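Local coordinates for probable antibiotics synthesis protein (Thermus thermophilus, PDB 1V70), which is of unknown function but has a cupin domain, probably binds a metal ion and may take part in antibiotic synthesis, at residues M28-Y33 with L98-P103; A34-Q39 with A92-L97; E59-V64 with G86-S91. All blocks are in the same frame, centred on the assembly; numbering follows the deposited sequence.

In the fold
Contacts 1 and 2 are successive lengths of one antiparallel ladder, strand 28-35 against strand 95-102, with centres about 17 Å apart; Tyr-33 O to Leu-97 N, at 2.8 Å, is a probable hydrogen bond across the join. Contact 3 lies in the other sheet of the cupin domain, its centre about 9 Å from that of contact 2. Those two meet where Gly-38 N and Gln-39 O reach Asn-89 O and N, and where Ala-95 packs on Val-60. Contacts 1 and 3 do not touch, though both meet the second subunit. A bound sodium ion lies about 8 Å from the side chain of Asp-31 in contact 1.

Contact 1 (M28-Y33 with L98-P103)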
loop_
_atom_site.group_PDB
_atom_site.type_symbol
_atom_site.label_atom_id
_atom_site.label_comp_id
_atom_site.label_asym_id
_atom_site.label_seq_id
_atom_site.Cartn_x
_atom_site.Cartn_y
_atom_site.Cartn_z
ATOM N N MET A 28 -7.580 -2.945 -9.159
ATOM C CA MET A 28 -6.844 -1.905 -8.445
ATOM C C MET A 28 -5.638 -1.352 -9.177
ATOM O O MET A 28 -5.072 -1.992 -10.063
ATOM C CB MET A 28 -6.359 -2.418 -7.079
ATOM C CG MET A 28 -5.091 -3.278 -7.149
ATOM S SD MET A 28 -4.217 -3.535 -5.561
ATOM C CE MET A 28 -4.965 -5.063 -5.021
ATOM N N LEU A 29 -5.266 -0.138 -8.790
ATOM C CA LEU A 29 -4.087 0.524 -9.314
ATOM C C LEU A 29 -3.161 0.586 -8.107
ATOM O O LEU A 29 -3.577 0.983 -7.018
ATOM C CB LEU A 29 -4.398 1.942 -9.791
ATOM C CG LEU A 29 -5.265 2.094 -11.042
ATOM C CD1 LEU A 29 -5.371 3.569 -11.389
ATOM C CD2 LEU A 29 -4.655 1.316 -12.203
ATOM N N TYR A 30 -1.920 0.160 -8.294
ATOM C CA TYR A 30 -0.928 0.161 -7.224
ATOM C C TYR A 30 0.206 0.976 -7.827
ATOM O O TYR A 30 0.971 0.475 -8.656
ATOM C CB TYR A 30 -0.490 -1.278 -6.939
ATOM C CG TYR A 30 0.167 -1.495 -5.594
ATOM C CD1 TYR A 30 -0.592 -1.776 -4.452
ATOM C CD2 TYR A 30 1.551 -1.450 -5.467
ATOM C CE1 TYR A 30 0.024 -2.014 -3.218
ATOM C CE2 TYR A 30 2.173 -1.685 -4.247
ATOM C CZ TYR A 30 1.406 -1.970 -3.128
ATOM O OH TYR A 30 2.043 -2.232 -1.935
ATOM N N ASP A 31 0.295 2.241 -7.420
ATOM C CA ASP A 31 1.279 3.166 -7.972
ATOM C C ASP A 31 2.172 3.855 -6.963
ATOM O O ASP A 31 1.920 3.841 -5.760
ATOM C CB ASP A 31 0.572 4.302 -8.725
ATOM C CG ASP A 31 -0.424 3.815 -9.745
ATOM O OD1 ASP A 31 -0.073 2.923 -10.534
ATOM O OD2 ASP A 31 -1.558 4.345 -9.767
ATOM N N LEU A 32 3.218 4.480 -7.490
ATOM C CA LEU A 32 4.113 5.296 -6.695
ATOM C C LEU A 32 3.922 6.700 -7.260
ATOM O O LEU A 32 3.853 6.874 -8.480
ATOM C CB LEU A 32 5.579 4.903 -6.889
ATOM C CG LEU A 32 6.107 3.600 -6.296
ATOM C CD1 LEU A 32 7.587 3.471 -6.641
ATOM C CD2 LEU A 32 5.908 3.589 -4.786
ATOM N N TYR A 33 3.790 7.692 -6.388
ATOM C CA TYR A 33 3.684 9.078 -6.840
ATOM C C TYR A 33 4.967 9.727 -6.348
ATOM O O TYR A 33 5.294 9.638 -5.166
ATOM C CB TYR A 33 2.502 9.813 -6.204
ATOM C CG TYR A 33 1.131 9.521 -6.774
ATOM C CD1 TYR A 33 0.044 10.317 -6.413
ATOM C CD2 TYR A 33 0.900 8.442 -7.636
ATOM C CE1 TYR A 33 -1.239 10.053 -6.884
ATOM C CE2 TYR A 33 -0.389 8.167 -8.116
ATOM C CZ TYR A 33 -1.451 8.980 -7.731
ATOM O OH TYR A 33 -2.730 8.720 -8.173
ATOM N N LEU A 98 3.060 5.789 -1.839
ATOM C CA LEU A 98 2.559 4.524 -2.354
ATOM C C LEU A 98 1.063 4.836 -2.390
ATOM O O LEU A 98 0.462 5.168 -1.357
ATOM C CB LEU A 98 2.861 3.379 -1.389
ATOM C CG LEU A 98 2.294 2.008 -1.776
ATOM C CD1 LEU A 98 2.765 1.609 -3.165
ATOM C CD2 LEU A 98 2.729 0.979 -0.748
ATOM N N VAL A 99 0.471 4.758 -3.577
ATOM C CA VAL A 99 -0.935 5.099 -3.758
ATOM C C VAL A 99 -1.731 3.949 -4.347
ATOM O O VAL A 99 -1.363 3.395 -5.386
ATOM C CB VAL A 99 -1.069 6.328 -4.692
ATOM C CG1 VAL A 99 -2.508 6.822 -4.716
ATOM C CG2 VAL A 99 -0.125 7.431 -4.236
ATOM N N VAL A 100 -2.825 3.599 -3.681
ATOM C CA VAL A 100 -3.679 2.511 -4.134
ATOM C C VAL A 100 -5.075 3.037 -4.436
ATOM O O VAL A 100 -5.667 3.754 -3.627
ATOM C CB VAL A 100 -3.792 1.405 -3.062
ATOM C CG1 VAL A 100 -4.664 0.264 -3.580
ATOM C CG2 VAL A 100 -2.411 0.888 -2.694
ATOM N N THR A 101 -5.590 2.680 -5.607
ATOM C CA THR A 101 -6.922 3.098 -6.030
ATOM C C THR A 101 -7.692 1.837 -6.400
ATOM O O THR A 101 -7.190 0.998 -7.148
ATOM C CB THR A 101 -6.858 4.020 -7.261
ATOM O OG1 THR A 101 -5.963 5.108 -7.001
ATOM C CG2 THR A 101 -8.240 4.575 -7.582
ATOM N N ALA A 102 -8.907 1.701 -5.877
ATOM C CA ALA A 102 -9.717 0.518 -6.155
ATOM C C ALA A 102 -11.212 0.812 -6.173
ATOM O O ALA A 102 -11.737 1.472 -5.278
ATOM C CB ALA A 102 -9.419 -0.569 -5.124
ATOM N N PRO A 103 -11.911 0.353 -7.222
ATOM C CA PRO A 103 -11.318 -0.394 -8.337
ATOM C C PRO A 103 -10.612 0.577 -9.283
ATOM O O PRO A 103 -10.558 1.780 -9.013
ATOM C CB PRO A 103 -12.529 -1.063 -8.983
ATOM C CG PRO A 103 -13.616 -0.071 -8.744
ATOM C CD PRO A 103 -13.381 0.347 -7.309
HETATM O O HOH W 1 -3.332 4.454 -7.303
#
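Val-99 sets its CG2 methyl almost squarely over the ring of Tyr-33, 3.5 Å from the ring centroid and 12° off the normal, a clear CH-pi contact. The ring gets there because Tyr-33 CG stands anti to its own carbonyl carbon (chi1 -78°), which swings it back over strand 98-102, and a hydrogen bond between its hydroxyl and Gln-41 NE2 helps to fix the far end. On the other face of the sheet Tyr-30 is packed just as closely. Leu-98 brings CD1 to within 3.5 Å of Tyr-30 CE2, approaching at a slant, while Val-100 CG2 lies beside Tyr-30 CD1 at 3.7 Å. This face continues into the dimer, where Val-100 meets Val-100 of the second subunit and Tyr-30 meets its Tyr-54. The packing is looser at partly exposed Leu-29. Its CB is 4.1 Å from Thr-101 CB, and the rest of its side chain rests on Arg-104 and Pro-105 instead. Between these regions a water bridges the strands on the face of Val-99 and Tyr-33, 3.0 Å from Asp-31 OD2 and 2.7 Å from Thr-101 OG1, with a weak bond to Val-99 O as well. Beneath the side chains the backbones pair Leu-29 with Thr-101 and Asp-31 with Val-99 through two hydrogen bonds each; the one from Val-99 N to Asp-31 O measures 2.8 Å. Both strands are interior members of the five-stranded antiparallel sheet, one of the two sheets of the cupin beta-barrel.

Contact 2 (A34-Q39 with A92-L97); sequences ALLPGQ and ASPALL
The strands run antiparallel, Ala-34 facing Leu-96 as a non-hydrogen-bonded pair and Leu-35 facing Ala-95 as a hydrogen-bonded one, before the chain turns away in a type II turn from Leu-36 to Gln-39. Leu-35 N and Ala-95 O are 2.9 Å apart, and the return bond from Ala-95 N to Leu-35 O closes the ring. Leu-35 CD1 lies 4.1 Å from Leu-97 CD1; both leucines also pack on Val-87. On the opposite face Ala-34 CB meets CD1 of Leu-96, a residue with two conformers. Just past the strand ends Leu-36 CD2 touches Pro-94 CG at 4.2 Å, with Tyr-12 against both residues. Farther out, the Pro-37 ring lies against main chain, CG coming to 3.5 Å from Ser-93 N. The side chain of Gln-39 reaches across the open end of the turn, and OE1 accepts a hydrogen bond of 2.9 Å from Leu-36 N, which sits above the amide plane and not on a lone pair. Leu-35 O takes a second hydrogen bond, from Asn-89 ND2. Side-chain amides thus serve backbone atoms just where the strands end, while the cross-strand side-chain contacts themselves are wholly apolar.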
loop_
_atom_site.group_PDB
_atom_site.type_symbol
_atom_site.label_atom_id
_atom_site.label_comp_id
_atom_site.label_asym_id
_atom_site.label_seq_id
_atom_site.Cartn_x
_atom_site.Cartn_y
_atom_site.Cartn_z
ATOM N N ALA A 34 5.701 10.366 -7.252
ATOM C CA ALA A 34 6.947 11.030 -6.895
ATOM C C ALA A 34 6.748 12.517 -7.136
ATOM O O ALA A 34 6.549 12.953 -8.274
ATOM C CB ALA A 34 8.095 10.496 -7.748
ATOM N N LEU A 35 6.798 13.288 -6.054
ATOM C CA LEU A 35 6.580 14.726 -6.123
ATOM C C LEU A 35 7.781 15.567 -5.732
ATOM O O LEU A 35 8.303 15.452 -4.625
ATOM C CB LEU A 35 5.411 15.138 -5.216
ATOM C CG LEU A 35 4.011 14.561 -5.433
ATOM C CD1 LEU A 35 3.928 13.147 -4.877
ATOM C CD2 LEU A 35 2.995 15.451 -4.724
ATOM N N LEU A 36 8.230 16.409 -6.654
ATOM C CA LEU A 36 9.325 17.318 -6.356
ATOM C C LEU A 36 8.640 18.487 -5.646
ATOM O O LEU A 36 7.415 18.627 -5.713
ATOM C CB LEU A 36 9.989 17.805 -7.648
ATOM C CG LEU A 36 10.769 16.766 -8.462
ATOM C CD1 LEU A 36 11.239 17.385 -9.772
ATOM C CD2 LEU A 36 11.954 16.264 -7.651
ATOM N N PRO A 37 9.411 19.328 -4.942
ATOM C CA PRO A 37 8.810 20.470 -4.248
ATOM C C PRO A 37 7.941 21.295 -5.196
ATOM O O PRO A 37 8.359 21.618 -6.308
ATOM C CB PRO A 37 10.027 21.245 -3.759
ATOM C CG PRO A 37 11.000 20.163 -3.457
ATOM C CD PRO A 37 10.851 19.231 -4.644
ATOM N N GLY A 38 6.727 21.618 -4.757
ATOM C CA GLY A 38 5.826 22.408 -5.575
ATOM C C GLY A 38 4.898 21.609 -6.471
ATOM O O GLY A 38 3.933 22.151 -7.010
ATOM N N GLN A 39 5.177 20.321 -6.642
ATOM C CA GLN A 39 4.333 19.495 -7.491
ATOM C C GLN A 39 3.125 18.976 -6.724
ATOM O O GLN A 39 3.095 19.012 -5.487
ATOM C CB GLN A 39 5.144 18.342 -8.084
ATOM C CG GLN A 39 6.297 18.835 -8.948
ATOM C CD GLN A 39 6.943 17.731 -9.750
ATOM O OE1 GLN A 39 7.091 16.608 -9.272
ATOM N NE2 GLN A 39 7.353 18.050 -10.974
ATOM N N ALA A 92 10.435 21.521 1.025
ATOM C CA ALA A 92 11.599 21.880 0.222
ATOM C C ALA A 92 12.380 20.642 -0.212
ATOM O O ALA A 92 13.518 20.745 -0.672
ATOM C CB ALA A 92 12.503 22.820 1.015
ATOM N N SER A 93 11.764 19.471 -0.068
ATOM C CA SER A 93 12.406 18.215 -0.442
ATOM C C SER A 93 11.438 17.317 -1.205
ATOM O O SER A 93 10.223 17.496 -1.133
ATOM C CB SER A 93 12.892 17.477 0.808
ATOM O OG SER A 93 13.826 18.255 1.534
ATOM N N PRO A 94 11.968 16.339 -1.955
ATOM C CA PRO A 94 11.087 15.442 -2.706
ATOM C C PRO A 94 10.254 14.571 -1.767
ATOM O O PRO A 94 10.578 14.418 -0.586
ATOM C CB PRO A 94 12.064 14.607 -3.534
ATOM C CG PRO A 94 13.244 15.526 -3.708
ATOM C CD PRO A 94 13.377 16.121 -2.328
ATOM N N ALA A 95 9.176 14.011 -2.297
ATOM C CA ALA A 95 8.310 13.129 -1.529
ATOM C C ALA A 95 7.921 11.959 -2.420
ATOM O O ALA A 95 7.769 12.117 -3.636
ATOM C CB ALA A 95 7.062 13.876 -1.061
ATOM N N LEU A 96 7.778 10.787 -1.811
ATOM C CA LEU A 96 7.399 9.572 -2.522
ATOM C C LEU A 96 6.234 8.931 -1.784
ATOM O O LEU A 96 6.303 8.717 -0.576
ATOM C CB LEU A 96 8.564 8.580 -2.569
ATOM C CG LEU A 96 8.375 7.375 -3.494
ATOM C CD1 LEU A 96 8.244 7.849 -4.937
ATOM C CD2 LEU A 96 9.559 6.436 -3.353
ATOM N N LEU A 97 5.176 8.616 -2.522
ATOM C CA LEU A 97 3.987 8.011 -1.937
ATOM C C LEU A 97 3.634 6.702 -2.613
ATOM O O LEU A 97 3.889 6.526 -3.803
ATOM C CB LEU A 97 2.781 8.942 -2.101
ATOM C CG LEU A 97 2.964 10.421 -1.768
ATOM C CD1 LEU A 97 1.694 11.176 -2.123
ATOM C CD2 LEU A 97 3.312 10.576 -0.299
#

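Contact 3 (E59-V64 with G86-S91); sequences EVVVRV and GVRNES
Two waters take over from direct backbone pairing where Glu-59 faces Glu-90 and Ser-91. One donates to Glu-59 O and accepts from Glu-90 N at 2.8 Å; the other accepts from Glu-59 N and donates to Ser-91 OG, also at 2.8 Å. The chain on the Ser-91 side is held in shape by Asn-89, whose OD1 accepts from both Ser-91 N and Ser-91 OG, the hydroxyl lying in the carbonyl plane on a lone pair, 2.7 Å between Ser-91 OG and Asn-89 OD1. The bond from Ser-91 N makes an Asx turn. With its CG anti to the backbone N (chi1 -176°), the amide of Asn-89 reaches this turn with OD1 and Ser-93 O with ND2. Farther along, strands 60-64 and 86-88 pair as antiparallel neighbours in one of the two sheets of the cupin fold. Val-61 with Arg-88 and Arg-63 with Gly-86 are the hydrogen-bonded pairs, each joined by two bonds. On the side of Val-61, its CG1 lies over one face of the Arg-88 guanidinium, 3.7 Å from Arg-88 NH2. That flat group is held at its rim by Glu-90: Arg-88 NE meets the anti lone pair of Glu-90 OE2 in plane at 3.3 Å, a salt bridge, while Arg-88 NH1 makes another to Glu-68. On the reverse face Val-60 packs on Val-87 and on Leu-97 of the other sheet, and Val-62 touches Met-1 of the second subunit.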
loop_
_atom_site.group_PDB
_atom_site.type_symbol
_atom_site.label_atom_id
_atom_site.label_comp_id
_atom_site.label_asym_id
_atom_site.label_seq_id
_atom_site.Cartn_x
_atom_site.Cartn_y
_atom_site.Cartn_z
ATOM N N GLU A 59 7.352 14.626 3.037
ATOM C CA GLU A 59 6.039 14.935 3.576
ATOM C C GLU A 59 5.226 15.738 2.565
ATOM O O GLU A 59 5.750 16.538 1.801
ATOM C CB GLU A 59 6.206 15.712 4.896
ATOM C CG GLU A 59 6.879 17.080 4.721
ATOM C CD GLU A 59 7.115 17.729 6.070
ATOM O OE1 GLU A 59 7.139 18.949 6.142
ATOM O OE2 GLU A 59 7.320 17.001 7.039
ATOM N N VAL A 60 3.931 15.453 2.556
ATOM C CA VAL A 60 3.015 16.102 1.633
ATOM C C VAL A 60 1.771 16.546 2.377
ATOM O O VAL A 60 1.488 16.073 3.481
ATOM C CB VAL A 60 2.568 15.140 0.499
ATOM C CG1 VAL A 60 3.764 14.740 -0.352
ATOM C CG2 VAL A 60 1.902 13.901 1.094
ATOM N N VAL A 61 1.038 17.465 1.768
ATOM C CA VAL A 61 -0.211 17.936 2.339
ATOM C C VAL A 61 -1.296 17.213 1.556
ATOM O O VAL A 61 -1.414 17.382 0.339
ATOM C CB VAL A 61 -0.394 19.455 2.160
ATOM C CG1 VAL A 61 -1.762 19.872 2.685
ATOM C CG2 VAL A 61 0.702 20.206 2.900
ATOM N N VAL A 62 -2.066 16.382 2.245
ATOM C CA VAL A 62 -3.147 15.650 1.603
ATOM C C VAL A 62 -4.468 16.344 1.904
ATOM O O VAL A 62 -4.717 16.761 3.038
ATOM C CB VAL A 62 -3.217 14.172 2.093
ATOM C CG1 VAL A 62 -3.366 14.126 3.602
ATOM C CG2 VAL A 62 -4.373 13.452 1.419
ATOM N N ARG A 63 -5.299 16.490 0.878
ATOM C CA ARG A 63 -6.602 17.119 1.039
ATOM C C ARG A 63 -7.674 16.089 0.724
ATOM O O ARG A 63 -7.620 15.419 -0.311
ATOM C CB ARG A 63 -6.734 18.321 0.091
ATOM C CG ARG A 63 -8.064 19.084 0.178
ATOM C CD ARG A 63 -9.106 18.537 -0.790
ATOM N NE ARG A 63 -10.392 19.231 -0.677
ATOM C CZ ARG A 63 -10.640 20.467 -1.109
ATOM N NH1 ARG A 63 -9.696 21.185 -1.703
ATOM N NH2 ARG A 63 -11.848 20.990 -0.938
ATOM N N VAL A 64 -8.626 15.938 1.637
ATOM C CA VAL A 64 -9.739 15.019 1.441
ATOM C C VAL A 64 -10.972 15.728 1.975
ATOM O O VAL A 64 -11.056 16.028 3.166
ATOM C CB VAL A 64 -9.552 13.691 2.209
ATOM C CG1 VAL A 64 -10.772 12.805 2.005
ATOM C CG2 VAL A 64 -8.296 12.978 1.721
ATOM N N GLY A 86 -6.706 15.378 -3.128
ATOM C CA GLY A 86 -5.488 15.690 -3.848
ATOM C C GLY A 86 -4.322 15.688 -2.886
ATOM O O GLY A 86 -4.504 15.498 -1.682
ATOM N N VAL A 87 -3.121 15.884 -3.411
ATOM C CA VAL A 87 -1.928 15.920 -2.579
ATOM C C VAL A 87 -0.949 16.925 -3.168
ATOM O O VAL A 87 -0.808 17.023 -4.387
ATOM C CB VAL A 87 -1.263 14.514 -2.462
ATOM C CG1 VAL A 87 -0.785 14.031 -3.823
ATOM C CG2 VAL A 87 -0.118 14.565 -1.480
ATOM N N ARG A 88 -0.291 17.684 -2.299
ATOM C CA ARG A 88 0.634 18.743 -2.698
ATOM C C ARG A 88 1.945 18.632 -1.927
ATOM O O ARG A 88 1.966 18.407 -0.724
ATOM C CB ARG A 88 0.010 20.111 -2.404
ATOM C CG ARG A 88 -1.420 20.262 -2.910
ATOM C CD ARG A 88 -1.926 21.703 -2.784
ATOM N NE ARG A 88 -1.504 22.305 -1.515
ATOM C CZ ARG A 88 -2.401 22.340 -0.504
ATOM N NH1 ARG A 88 -3.593 21.788 -0.656
ATOM N NH2 ARG A 88 -2.077 22.957 0.641
ATOM N N ASN A 89 3.076 18.827 -2.593
ATOM C CA ASN A 89 4.342 18.832 -1.885
ATOM C C ASN A 89 4.681 20.295 -1.627
ATOM O O ASN A 89 5.133 21.003 -2.529
ATOM C CB ASN A 89 5.454 18.184 -2.714
ATOM C CG ASN A 89 6.756 18.092 -1.949
ATOM O OD1 ASN A 89 6.916 18.732 -0.908
ATOM N ND2 ASN A 89 7.698 17.305 -2.460
ATOM N N GLU A 90 4.436 20.746 -0.402
ATOM C CA GLU A 90 4.716 22.132 -0.032
ATOM C C GLU A 90 6.024 22.239 0.749
ATOM O O GLU A 90 6.332 23.273 1.327
ATOM C CB GLU A 90 3.570 22.679 0.838
ATOM C CG GLU A 90 2.222 22.797 0.099
ATOM C CD GLU A 90 2.304 23.768 -1.064
ATOM O OE1 GLU A 90 3.252 24.542 -1.133
ATOM O OE2 GLU A 90 1.400 23.749 -1.892
ATOM N N SER A 91 6.803 21.162 0.757
ATOM C CA SER A 91 8.080 21.146 1.461
ATOM C C SER A 91 9.206 21.546 0.516
ATOM O O SER A 91 8.967 21.865 -0.647
ATOM C CB SER A 91 8.370 19.750 2.016
ATOM O OG SER A 91 8.802 18.872 0.985
HETATM O O HOH W 2 4.440 19.069 1.888
HETATM O O HOH W 3 9.408 16.184 1.526
#